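Local atomic coordinates of 2-oxoadipate dioxygenase/decarboxylase, chloroplastic/amyloplastic (Oryza sativa, PDB entry 6W1K), a protein that converts 2-oxoadipate and molecular oxygen into D-2-hydroxyglutarate and carbon dioxide with the help of iron(II), a step of plant lysine catabolism. Residues F62-V67 against I122-L127; L239-T244 against E267-L272; D58-R63 against Y191-T196. One frame throughout, in Å; residues are numbered along the deposited sequence.

Contact 1: residues F62-V67 against I122-L127; sequences FRTFGV and IFISEL. With OOG (2-oxoadipic acid), chain F.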
loop_
_atom_site.group_PDB
_atom_site.type_symbol
_atom_site.label_atom_id
_atom_site.label_comp_id
_atom_site.label_asym_id
_atom_site.label_seq_id
_atom_site.Cartn_x
_atom_site.Cartn_y
_atom_site.Cartn_z
ATOM N N PHE A 62 2.571 1.967 -2.458
ATOM C CA PHE A 62 2.850 2.349 -3.844
ATOM C C PHE A 62 4.051 1.548 -4.338
ATOM O O PHE A 62 4.921 1.169 -3.549
ATOM C CB PHE A 62 3.156 3.863 -4.011
ATOM C CG PHE A 62 2.061 4.773 -3.518
ATOM C CD1 PHE A 62 2.009 5.167 -2.186
ATOM C CD2 PHE A 62 1.091 5.231 -4.379
ATOM C CE1 PHE A 62 0.997 5.993 -1.755
ATOM C CE2 PHE A 62 0.071 6.067 -3.966
ATOM C CZ PHE A 62 0.036 6.462 -2.650
ATOM N N ARG A 63 4.105 1.330 -5.667
ATOM C CA ARG A 63 5.182 0.619 -6.330
ATOM C C ARG A 63 5.838 1.491 -7.394
ATOM O O ARG A 63 5.174 2.307 -8.048
ATOM C CB ARG A 63 4.660 -0.660 -6.982
ATOM C CG ARG A 63 4.063 -1.649 -5.990
ATOM C CD ARG A 63 3.725 -2.958 -6.660
ATOM N NE ARG A 63 3.191 -3.920 -5.704
ATOM C CZ ARG A 63 2.691 -5.097 -6.053
ATOM N NH1 ARG A 63 2.665 -5.447 -7.335
ATOM N NH2 ARG A 63 2.210 -5.909 -5.137
ATOM N N THR A 64 7.147 1.318 -7.570
ATOM C CA THR A 64 7.866 2.201 -8.480
ATOM C C THR A 64 9.042 1.483 -9.137
ATOM O O THR A 64 9.485 0.420 -8.687
ATOM C CB THR A 64 8.396 3.447 -7.761
ATOM O OG1 THR A 64 9.504 3.065 -6.922
ATOM C CG2 THR A 64 7.335 4.133 -6.888
ATOM N N PHE A 65 9.562 2.093 -10.203
ATOM C CA PHE A 65 10.785 1.618 -10.848
ATOM C C PHE A 65 11.991 2.359 -10.282
ATOM O O PHE A 65 12.093 3.586 -10.422
ATOM C CB PHE A 65 10.718 1.844 -12.353
ATOM C CG PHE A 65 9.771 0.926 -13.077
ATOM C CD1 PHE A 65 9.965 -0.438 -13.078
ATOM C CD2 PHE A 65 8.720 1.451 -13.815
ATOM C CE1 PHE A 65 9.109 -1.281 -13.798
ATOM C CE2 PHE A 65 7.857 0.625 -14.535
ATOM C CZ PHE A 65 8.041 -0.739 -14.513
ATOM N N GLY A 66 12.906 1.624 -9.658
ATOM C CA GLY A 66 14.109 2.202 -9.089
ATOM C C GLY A 66 15.207 2.502 -10.092
ATOM O O GLY A 66 16.274 1.868 -10.097
ATOM N N VAL A 67 14.950 3.472 -10.959
ATOM C CA VAL A 67 15.893 3.849 -11.998
ATOM C C VAL A 67 15.584 5.278 -12.432
ATOM O O VAL A 67 14.422 5.686 -12.502
ATOM C CB VAL A 67 15.845 2.849 -13.184
ATOM C CG1 VAL A 67 14.516 2.904 -13.933
ATOM C CG2 VAL A 67 16.984 3.101 -14.135
ATOM N N ILE A 122 2.681 5.483 5.064
ATOM C CA ILE A 122 2.920 5.269 3.642
ATOM C C ILE A 122 4.047 4.257 3.474
ATOM O O ILE A 122 5.092 4.377 4.108
ATOM C CB ILE A 122 3.262 6.581 2.893
ATOM C CG1 ILE A 122 2.255 7.689 3.192
ATOM C CG2 ILE A 122 3.326 6.291 1.398
ATOM C CD1 ILE A 122 0.944 7.532 2.543
ATOM N N PHE A 123 3.825 3.255 2.623
ATOM C CA PHE A 123 4.796 2.205 2.314
ATOM C C PHE A 123 5.099 2.342 0.821
ATOM O O PHE A 123 4.178 2.269 0.007
ATOM C CB PHE A 123 4.211 0.819 2.652
ATOM C CG PHE A 123 5.176 -0.322 2.505
ATOM C CD1 PHE A 123 5.500 -0.834 1.242
ATOM C CD2 PHE A 123 5.743 -0.906 3.632
ATOM C CE1 PHE A 123 6.394 -1.913 1.117
ATOM C CE2 PHE A 123 6.637 -1.973 3.519
ATOM C CZ PHE A 123 6.969 -2.472 2.264
ATOM N N ILE A 124 6.366 2.608 0.462
ATOM C CA ILE A 124 6.739 2.842 -0.933
ATOM C C ILE A 124 7.883 1.895 -1.269
ATOM O O ILE A 124 8.917 1.901 -0.590
ATOM C CB ILE A 124 7.174 4.284 -1.211
ATOM C CG1 ILE A 124 6.109 5.271 -0.713
ATOM C CG2 ILE A 124 7.375 4.455 -2.695
ATOM C CD1 ILE A 124 6.511 6.738 -0.790
ATOM N N SER A 125 7.689 1.081 -2.274
ATOM C CA SER A 125 8.722 0.146 -2.697
ATOM C C SER A 125 9.220 0.561 -4.080
ATOM O O SER A 125 8.584 1.356 -4.790
ATOM C CB SER A 125 8.185 -1.279 -2.670
ATOM O OG SER A 125 7.091 -1.426 -3.533
ATOM N N GLU A 126 10.410 0.073 -4.428
ATOM C CA GLU A 126 10.928 0.246 -5.776
ATOM C C GLU A 126 11.601 -1.033 -6.254
ATOM O O GLU A 126 12.230 -1.746 -5.476
ATOM C CB GLU A 126 11.938 1.405 -5.860
ATOM C CG GLU A 126 13.238 1.195 -5.107
ATOM C CD GLU A 126 14.131 2.448 -5.052
ATOM O OE1 GLU A 126 13.691 3.566 -5.423
ATOM O OE2 GLU A 126 15.285 2.309 -4.623
ATOM N N LEU A 127 11.484 -1.294 -7.546
ATOM C CA LEU A 127 12.225 -2.386 -8.174
ATOM C C LEU A 127 13.668 -1.969 -8.451
ATOM O O LEU A 127 13.925 -0.892 -9.007
ATOM C CB LEU A 127 11.516 -2.770 -9.463
ATOM C CG LEU A 127 12.124 -3.915 -10.287
ATOM C CD1 LEU A 127 11.971 -5.265 -9.673
ATOM C CD2 LEU A 127 11.397 -3.837 -11.642
HETATM C C2 OOG F . 3.379 -3.707 -0.739
HETATM C C3 OOG F . 3.348 -5.020 0.046
HETATM C C4 OOG F . 3.948 -4.816 1.441
HETATM C C6 OOG F . 2.886 -4.604 3.858
HETATM O O4 OOG F . 3.884 -5.145 4.398
HETATM O O3 OOG F . 1.844 -4.420 4.525
HETATM C C5 OOG F . 2.941 -4.175 2.397
HETATM C C1 OOG F . 3.004 -3.911 -2.214
HETATM O O1 OOG F . 3.278 -3.087 -3.015
HETATM O O2 OOG F . 2.332 -5.057 -2.644
HETATM O O5 OOG F . 2.199 -3.341 2.016
HETATM O O HOH W 1 4.942 -1.296 -2.140
#

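Contact 2: residues L239-T244 against E267-L272; sequences LQQSST and EFAERL. With NI (nickel (II) ion), chain E; OOG (2-oxoadipic acid), chain F.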
loop_
_atom_site.group_PDB
_atom_site.type_symbol
_atom_site.label_atom_id
_atom_site.label_comp_id
_atom_site.label_asym_id
_atom_site.label_seq_id
_atom_site.Cartn_x
_atom_site.Cartn_y
_atom_site.Cartn_z
ATOM N N LEU A 239 2.209 -7.997 14.774
ATOM C CA LEU A 239 1.697 -7.462 13.523
ATOM C C LEU A 239 1.135 -8.624 12.719
ATOM O O LEU A 239 1.877 -9.535 12.333
ATOM C CB LEU A 239 2.785 -6.724 12.759
ATOM C CG LEU A 239 2.346 -6.235 11.373
ATOM C CD1 LEU A 239 1.187 -5.209 11.467
ATOM C CD2 LEU A 239 3.574 -5.632 10.668
ATOM N N GLN A 240 -0.173 -8.599 12.493
ATOM C CA GLN A 240 -0.880 -9.668 11.800
ATOM C C GLN A 240 -1.625 -9.075 10.613
ATOM O O GLN A 240 -2.390 -8.114 10.762
ATOM C CB GLN A 240 -1.832 -10.390 12.761
ATOM C CG GLN A 240 -1.211 -10.661 14.124
ATOM C CD GLN A 240 -1.995 -11.674 14.960
ATOM O OE1 GLN A 240 -3.109 -12.066 14.610
ATOM N NE2 GLN A 240 -1.409 -12.089 16.079
ATOM N N GLN A 241 -1.397 -9.637 9.430
ATOM C CA GLN A 241 -1.861 -8.998 8.204
ATOM C C GLN A 241 -2.479 -10.025 7.279
ATOM O O GLN A 241 -2.030 -11.173 7.225
ATOM C CB GLN A 241 -0.719 -8.289 7.504
ATOM C CG GLN A 241 -0.109 -7.139 8.289
ATOM C CD GLN A 241 1.161 -6.636 7.638
ATOM O OE1 GLN A 241 2.269 -7.069 7.962
ATOM N NE2 GLN A 241 1.003 -5.702 6.717
ATOM N N SER A 242 -3.545 -9.613 6.595
ATOM C CA SER A 242 -4.169 -10.403 5.536
ATOM C C SER A 242 -4.522 -9.455 4.396
ATOM O O SER A 242 -4.535 -8.231 4.564
ATOM C CB SER A 242 -5.402 -11.152 6.048
ATOM O OG SER A 242 -6.341 -10.248 6.585
ATOM N N SER A 243 -4.799 -10.021 3.220
ATOM C CA SER A 243 -5.028 -9.215 2.024
ATOM C C SER A 243 -5.882 -10.010 1.045
ATOM O O SER A 243 -5.828 -11.238 1.025
ATOM C CB SER A 243 -3.731 -8.813 1.310
ATOM O OG SER A 243 -3.061 -9.929 0.774
ATOM N N THR A 244 -6.671 -9.300 0.236
ATOM C CA THR A 244 -7.424 -9.952 -0.817
ATOM C C THR A 244 -6.504 -10.235 -1.997
ATOM O O THR A 244 -5.441 -9.623 -2.155
ATOM C CB THR A 244 -8.598 -9.096 -1.295
ATOM O OG1 THR A 244 -8.122 -7.805 -1.688
ATOM C CG2 THR A 244 -9.669 -8.957 -0.228
ATOM N N GLU A 267 -5.823 -4.599 1.986
ATOM C CA GLU A 267 -5.204 -5.316 3.089
ATOM C C GLU A 267 -5.945 -4.989 4.385
ATOM O O GLU A 267 -6.682 -3.994 4.484
ATOM C CB GLU A 267 -3.707 -4.968 3.160
ATOM C CG GLU A 267 -2.949 -5.636 4.270
ATOM C CD GLU A 267 -1.618 -4.946 4.558
ATOM O OE1 GLU A 267 -0.914 -4.609 3.594
ATOM O OE2 GLU A 267 -1.273 -4.732 5.748
ATOM N N PHE A 268 -5.816 -5.908 5.347
ATOM C CA PHE A 268 -6.355 -5.775 6.699
ATOM C C PHE A 268 -5.241 -6.082 7.693
ATOM O O PHE A 268 -4.500 -7.058 7.528
ATOM C CB PHE A 268 -7.553 -6.707 6.891
ATOM C CG PHE A 268 -8.315 -6.958 5.619
ATOM C CD1 PHE A 268 -9.107 -5.965 5.054
ATOM C CD2 PHE A 268 -8.244 -8.198 4.996
ATOM C CE1 PHE A 268 -9.818 -6.207 3.877
ATOM C CE2 PHE A 268 -8.942 -8.450 3.828
ATOM C CZ PHE A 268 -9.723 -7.455 3.258
ATOM N N ALA A 269 -5.091 -5.226 8.694
ATOM C CA ALA A 269 -3.963 -5.348 9.600
ATOM C C ALA A 269 -4.399 -5.131 11.033
ATOM O O ALA A 269 -5.215 -4.248 11.333
ATOM C CB ALA A 269 -2.845 -4.365 9.233
ATOM N N GLU A 270 -3.849 -5.951 11.917
ATOM C CA GLU A 270 -4.046 -5.801 13.354
ATOM C C GLU A 270 -2.689 -5.567 13.993
ATOM O O GLU A 270 -1.763 -6.361 13.793
ATOM C CB GLU A 270 -4.706 -7.036 13.982
ATOM C CG GLU A 270 -5.081 -6.813 15.479
ATOM C CD GLU A 270 -6.039 -7.864 16.059
ATOM O OE1 GLU A 270 -6.564 -8.684 15.290
ATOM O OE2 GLU A 270 -6.259 -7.866 17.298
ATOM N N ARG A 271 -2.570 -4.484 14.739
ATOM C CA ARG A 271 -1.376 -4.185 15.517
ATOM C C ARG A 271 -1.700 -4.410 16.987
ATOM O O ARG A 271 -2.548 -3.707 17.554
ATOM C CB ARG A 271 -0.907 -2.754 15.269
ATOM C CG ARG A 271 -0.678 -2.435 13.771
ATOM C CD ARG A 271 -0.212 -0.966 13.514
ATOM N NE ARG A 271 0.175 -0.854 12.108
ATOM C CZ ARG A 271 1.374 -1.163 11.624
ATOM N NH1 ARG A 271 1.601 -1.064 10.329
ATOM N NH2 ARG A 271 2.348 -1.537 12.436
ATOM N N LEU A 272 -1.018 -5.368 17.605
ATOM C CA LEU A 272 -1.284 -5.692 18.998
ATOM C C LEU A 272 -0.487 -4.790 19.936
ATOM O O LEU A 272 0.521 -4.190 19.554
ATOM C CB LEU A 272 -0.947 -7.153 19.291
ATOM C CG LEU A 272 -1.835 -8.198 18.602
ATOM C CD1 LEU A 272 -1.522 -9.573 19.211
ATOM C CD2 LEU A 272 -3.311 -7.879 18.725
HETATM NI NI NI E . 0.365 -3.289 3.094
HETATM C C2 OOG F . 3.379 -3.707 -0.739
HETATM C C3 OOG F . 3.348 -5.020 0.046
HETATM C C4 OOG F . 3.948 -4.816 1.441
HETATM C C6 OOG F . 2.886 -4.604 3.858
HETATM O O4 OOG F . 3.884 -5.145 4.398
HETATM O O3 OOG F . 1.844 -4.420 4.525
HETATM C C5 OOG F . 2.941 -4.175 2.397
HETATM C C1 OOG F . 3.004 -3.911 -2.214
HETATM O O1 OOG F . 3.278 -3.087 -3.015
HETATM O O2 OOG F . 2.332 -5.057 -2.644
HETATM O O5 OOG F . 2.199 -3.341 2.016
HETATM O O HOH W 2 -5.487 -11.712 16.301
#

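Contact 3: residues D58-R63 against Y191-T196; sequences DHFAFR and YALNHT. With NI (nickel (II) ion), chain E; OOG (2-oxoadipic acid), chain F.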
loop_
_atom_site.group_PDB
_atom_site.type_symbol
_atom_site.label_atom_id
_atom_site.label_comp_id
_atom_site.label_asym_id
_atom_site.label_seq_id
_atom_site.Cartn_x
_atom_site.Cartn_y
_atom_site.Cartn_z
ATOM N N ASP A 58 -4.738 1.996 7.843
ATOM C CA ASP A 58 -3.464 1.737 8.514
ATOM C C ASP A 58 -2.304 2.284 7.698
ATOM O O ASP A 58 -1.399 2.945 8.231
ATOM C CB ASP A 58 -3.310 0.238 8.713
ATOM C CG ASP A 58 -2.015 -0.130 9.418
ATOM O OD1 ASP A 58 -0.944 -0.240 8.760
ATOM O OD2 ASP A 58 -2.077 -0.279 10.640
ATOM N N HIS A 59 -2.310 2.001 6.398
ATOM C CA HIS A 59 -1.311 2.531 5.477
ATOM C C HIS A 59 -1.799 2.461 4.030
ATOM O O HIS A 59 -2.746 1.748 3.692
ATOM C CB HIS A 59 0.028 1.788 5.628
ATOM C CG HIS A 59 -0.026 0.325 5.294
ATOM N ND1 HIS A 59 -0.400 -0.631 6.207
ATOM C CD2 HIS A 59 0.314 -0.357 4.160
ATOM C CE1 HIS A 59 -0.320 -1.833 5.655
ATOM N NE2 HIS A 59 0.117 -1.695 4.420
ATOM N N PHE A 60 -1.149 3.266 3.189
ATOM C CA PHE A 60 -1.237 3.265 1.740
ATOM C C PHE A 60 0.065 2.666 1.229
ATOM O O PHE A 60 1.107 2.873 1.847
ATOM C CB PHE A 60 -1.348 4.685 1.190
ATOM C CG PHE A 60 -2.721 5.289 1.221
ATOM C CD1 PHE A 60 -3.759 4.696 1.926
ATOM C CD2 PHE A 60 -2.963 6.481 0.538
ATOM C CE1 PHE A 60 -4.999 5.243 1.945
ATOM C CE2 PHE A 60 -4.227 7.036 0.528
ATOM C CZ PHE A 60 -5.251 6.413 1.259
ATOM N N ALA A 61 0.034 1.963 0.084
ATOM C CA ALA A 61 1.264 1.405 -0.487
ATOM C C ALA A 61 1.349 1.732 -1.981
ATOM O O ALA A 61 0.327 1.860 -2.654
ATOM C CB ALA A 61 1.349 -0.103 -0.256
ATOM N N PHE A 62 2.571 1.967 -2.458
ATOM C CA PHE A 62 2.850 2.349 -3.844
ATOM C C PHE A 62 4.051 1.548 -4.338
ATOM O O PHE A 62 4.921 1.169 -3.549
ATOM C CB PHE A 62 3.156 3.863 -4.011
ATOM C CG PHE A 62 2.061 4.773 -3.518
ATOM C CD1 PHE A 62 2.009 5.167 -2.186
ATOM C CD2 PHE A 62 1.091 5.231 -4.379
ATOM C CE1 PHE A 62 0.997 5.993 -1.755
ATOM C CE2 PHE A 62 0.071 6.067 -3.966
ATOM C CZ PHE A 62 0.036 6.462 -2.650
ATOM N N ARG A 63 4.105 1.330 -5.667
ATOM C CA ARG A 63 5.182 0.619 -6.330
ATOM C C ARG A 63 5.838 1.491 -7.394
ATOM O O ARG A 63 5.174 2.307 -8.048
ATOM C CB ARG A 63 4.660 -0.660 -6.982
ATOM C CG ARG A 63 4.063 -1.649 -5.990
ATOM C CD ARG A 63 3.725 -2.958 -6.660
ATOM N NE ARG A 63 3.191 -3.920 -5.704
ATOM C CZ ARG A 63 2.691 -5.097 -6.053
ATOM N NH1 ARG A 63 2.665 -5.447 -7.335
ATOM N NH2 ARG A 63 2.210 -5.909 -5.137
ATOM N N TYR A 191 2.029 4.810 -10.703
ATOM C CA TYR A 191 1.958 5.347 -9.358
ATOM C C TYR A 191 0.568 5.221 -8.721
ATOM O O TYR A 191 0.296 5.884 -7.698
ATOM C CB TYR A 191 2.381 6.805 -9.417
ATOM C CG TYR A 191 3.819 7.049 -9.779
ATOM C CD1 TYR A 191 4.832 6.752 -8.886
ATOM C CD2 TYR A 191 4.159 7.616 -11.009
ATOM C CE1 TYR A 191 6.141 6.993 -9.196
ATOM C CE2 TYR A 191 5.452 7.867 -11.318
ATOM C CZ TYR A 191 6.449 7.569 -10.401
ATOM O OH TYR A 191 7.763 7.831 -10.701
ATOM N N ALA A 192 -0.311 4.401 -9.289
ATOM C CA ALA A 192 -1.621 4.173 -8.701
ATOM C C ALA A 192 -1.470 3.534 -7.334
ATOM O O ALA A 192 -0.564 2.735 -7.086
ATOM C CB ALA A 192 -2.488 3.262 -9.575
ATOM N N LEU A 193 -2.355 3.915 -6.424
ATOM C CA LEU A 193 -2.358 3.288 -5.111
ATOM C C LEU A 193 -2.463 1.774 -5.264
ATOM O O LEU A 193 -3.397 1.266 -5.906
ATOM C CB LEU A 193 -3.534 3.836 -4.325
ATOM C CG LEU A 193 -3.701 3.317 -2.924
ATOM C CD1 LEU A 193 -2.577 3.780 -1.984
ATOM C CD2 LEU A 193 -5.058 3.824 -2.464
ATOM N N ASN A 194 -1.493 1.054 -4.697
ATOM C CA ASN A 194 -1.455 -0.406 -4.844
ATOM C C ASN A 194 -2.390 -1.091 -3.849
ATOM O O ASN A 194 -3.004 -2.123 -4.168
ATOM C CB ASN A 194 -0.015 -0.884 -4.667
ATOM C CG ASN A 194 0.080 -2.376 -4.554
ATOM O OD1 ASN A 194 0.093 -2.919 -3.458
ATOM N ND2 ASN A 194 0.125 -3.055 -5.690
ATOM N N HIS A 195 -2.516 -0.522 -2.644
ATOM C CA HIS A 195 -3.599 -0.913 -1.758
ATOM C C HIS A 195 -3.731 0.094 -0.627
ATOM O O HIS A 195 -2.807 0.862 -0.317
ATOM C CB HIS A 195 -3.405 -2.328 -1.205
ATOM C CG HIS A 195 -2.231 -2.494 -0.290
ATOM N ND1 HIS A 195 -0.962 -2.801 -0.746
ATOM C CD2 HIS A 195 -2.139 -2.449 1.059
ATOM C CE1 HIS A 195 -0.144 -2.916 0.281
ATOM N NE2 HIS A 195 -0.828 -2.683 1.388
ATOM N N THR A 196 -4.914 0.107 -0.049
ATOM C CA THR A 196 -5.114 0.671 1.273
ATOM C C THR A 196 -5.281 -0.502 2.224
ATOM O O THR A 196 -5.440 -1.653 1.800
ATOM C CB THR A 196 -6.326 1.612 1.307
ATOM O OG1 THR A 196 -6.290 2.377 2.532
ATOM C CG2 THR A 196 -7.620 0.834 1.243
HETATM NI NI NI E . 0.365 -3.289 3.094
HETATM C C2 OOG F . 3.379 -3.707 -0.739
HETATM C C3 OOG F . 3.348 -5.020 0.046
HETATM C C4 OOG F . 3.948 -4.816 1.441
HETATM C C6 OOG F . 2.886 -4.604 3.858
HETATM O O4 OOG F . 3.884 -5.145 4.398
HETATM O O3 OOG F . 1.844 -4.420 4.525
HETATM C C5 OOG F . 2.941 -4.175 2.397
HETATM C C1 OOG F . 3.004 -3.911 -2.214
HETATM O O1 OOG F . 3.278 -3.087 -3.015
HETATM O O2 OOG F . 2.332 -5.057 -2.644
HETATM O O5 OOG F . 2.199 -3.341 2.016
HETATM O O HOH W 3 2.071 2.470 -7.211
#

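Contact 1: residues F62-V67 against I122-L127
Phe62 meets Ile122 through the edge of its ring: CG2 of the isoleucine lies near the ring plane, 3.9 Å from Phe62 CE1, and Ile124 CG1 sits obliquely beside CD1. Leu75 and Phe79 of helix 72-81 pack on the Phe62 and Ile122 side. On the opposite face of the sheet, which also carries Arg63 and Ser125, the Phe65 ring offers its edge, CD1, to Leu127 CD2 at 4.0 Å, the two side chains running alongside each other. The backbones are neighbouring parallel strands of the curved mixed sheet that forms the glyoxalase-like (VOC) metal site, joined by Phe62 N to Phe123 O, Ser125 N to Phe62 O and Leu127 N to Thr64 O. Thr64 OG1, held between its own N and carbonyl carbon (chi1 73°), donates to Ser125 O at 2.9 Å. Arg63 extends to the substrate's distal carboxylate and grips it edge-on with two nearly straight bonds, NE to O1 of 2-oxoadipate at 2.8 Å and NH2 to O2 at 2.6 Å. A water donates to that O1 and to Phe62 O, and accepts from Ser125 OG, which is also hydrogen-bonded to Tyr182, while one face of the Phe123 ring covers the substrate's C4.

Contact 2: residues L239-T244 against E267-L272
Phe268, the residue most deeply covered in this antiparallel pairing, turns the edge of its ring to Ser242, whose OG lies in the ring plane 3.2 Å from CD2 and is hydrogen-bonded to Asn214. The Thr244 side chain runs at about a right angle to that of Phe268, with CG2 3.8 Å from CZ. The two backbones bond Phe268 and Ser242 in both directions, and do the same for Gln240 and Glu270. Gln240, next in buried surface and on the Phe268 side of the sheet, reaches across to Leu272, its NE2 lying 4.0 Å from CD1; the polar end of Gln240 is bonded to Gly237. Leu239, also well buried, points to the other face. There its CD1 rests over one face of the Arg271 guanidinium, near the rim, and the arginine's NE makes a salt bridge with Asp58. Further along this face, Glu267 leaves its strand with CG anti to the backbone N (chi1 179°) and stays extended, which carries OE1 to the nickel ion at 1.9 Å. Its other oxygen, OE2, receives Gln241 NE2 at 2.7 Å. OE2 lies in the plane of the Gln241 amide, but NE2 comes to it from above the carboxylate plane; the two groups are turned 55° apart. The same NE2 makes a weak, bent bond to substrate O3, so one amide nitrogen links the metal-binding carboxylate to the chelating end of 2-oxoadipate. Together with His59 and His195, Glu267 forms the two-histidine, one-glutamate metal site, open to a chelating substrate, that is familiar from dioxygenases of the glyoxalase-like (VOC) fold.

Contact 3: residues D58-R63 against Y191-T196
Nickel is gripped by His59 NE2 at 2.1 Å and His195 NE2 at 2.2 Å, the rings inclined at 84° to each other. Both imidazoles have CG between the backbone N and carbonyl carbon (chi1 63° for His59, 66° for His195), rising from neighbouring strands toward the metal. The far nitrogen of His59, ND1, donates to Asp58 OD1 at 2.6 Å, almost straight and in the ring plane, using the anti lone pair of the carboxylate. Ala61 CB lies against His195 CE1 at 3.2 Å, while Tyr265 stacks on the imidazole. Two backbone bonds, Ala61 N to His195 O and Asn194 N to Ala61 O, tie strand 57-65 to residues 194-195. On the face of the sheet that carries Phe60, Leu193 CD1 touches Phe60 CB and lies over one face of the Phe62 ring in a CH-pi contact, and Thr196 OG1 meets the edge of the Phe60 ring. Substrate O3 and O5 complete a chelate on the metal, with Glu267 as the third protein ligand. The Asp58 bond fixes the rotation of His59, and its negative charge would probably strengthen the imidazole as a donor to the metal, an effect probably tempered by the salt bridge from Asp58 OD2 to Arg271.

Overall arrangement
After two N-terminal helices, strand 57-65 serves two contacts. Contact 1 closes the shorter loop, bringing strand 121-127 back parallel to it; contact 3 closes a much longer loop to residues 191-196. Both loops start from the same strand, contact 1 closing first, and they share Phe62 and Arg63. Strands 121-127 and 195-199 thus flank strand 57-65 in one sheet, one on each edge. Contact 2 follows in series and closes a short loop between strands 239-243 and 258-271. It joins contact 3 through the neighbouring strands 195-199 and 258-271, with a probable hydrogen bond from Glu267 N to Thr196 O, and through the shared nickel ion. Contacts 1 and 2 do not touch, yet they hold opposite ends of the same 2-oxoadipate.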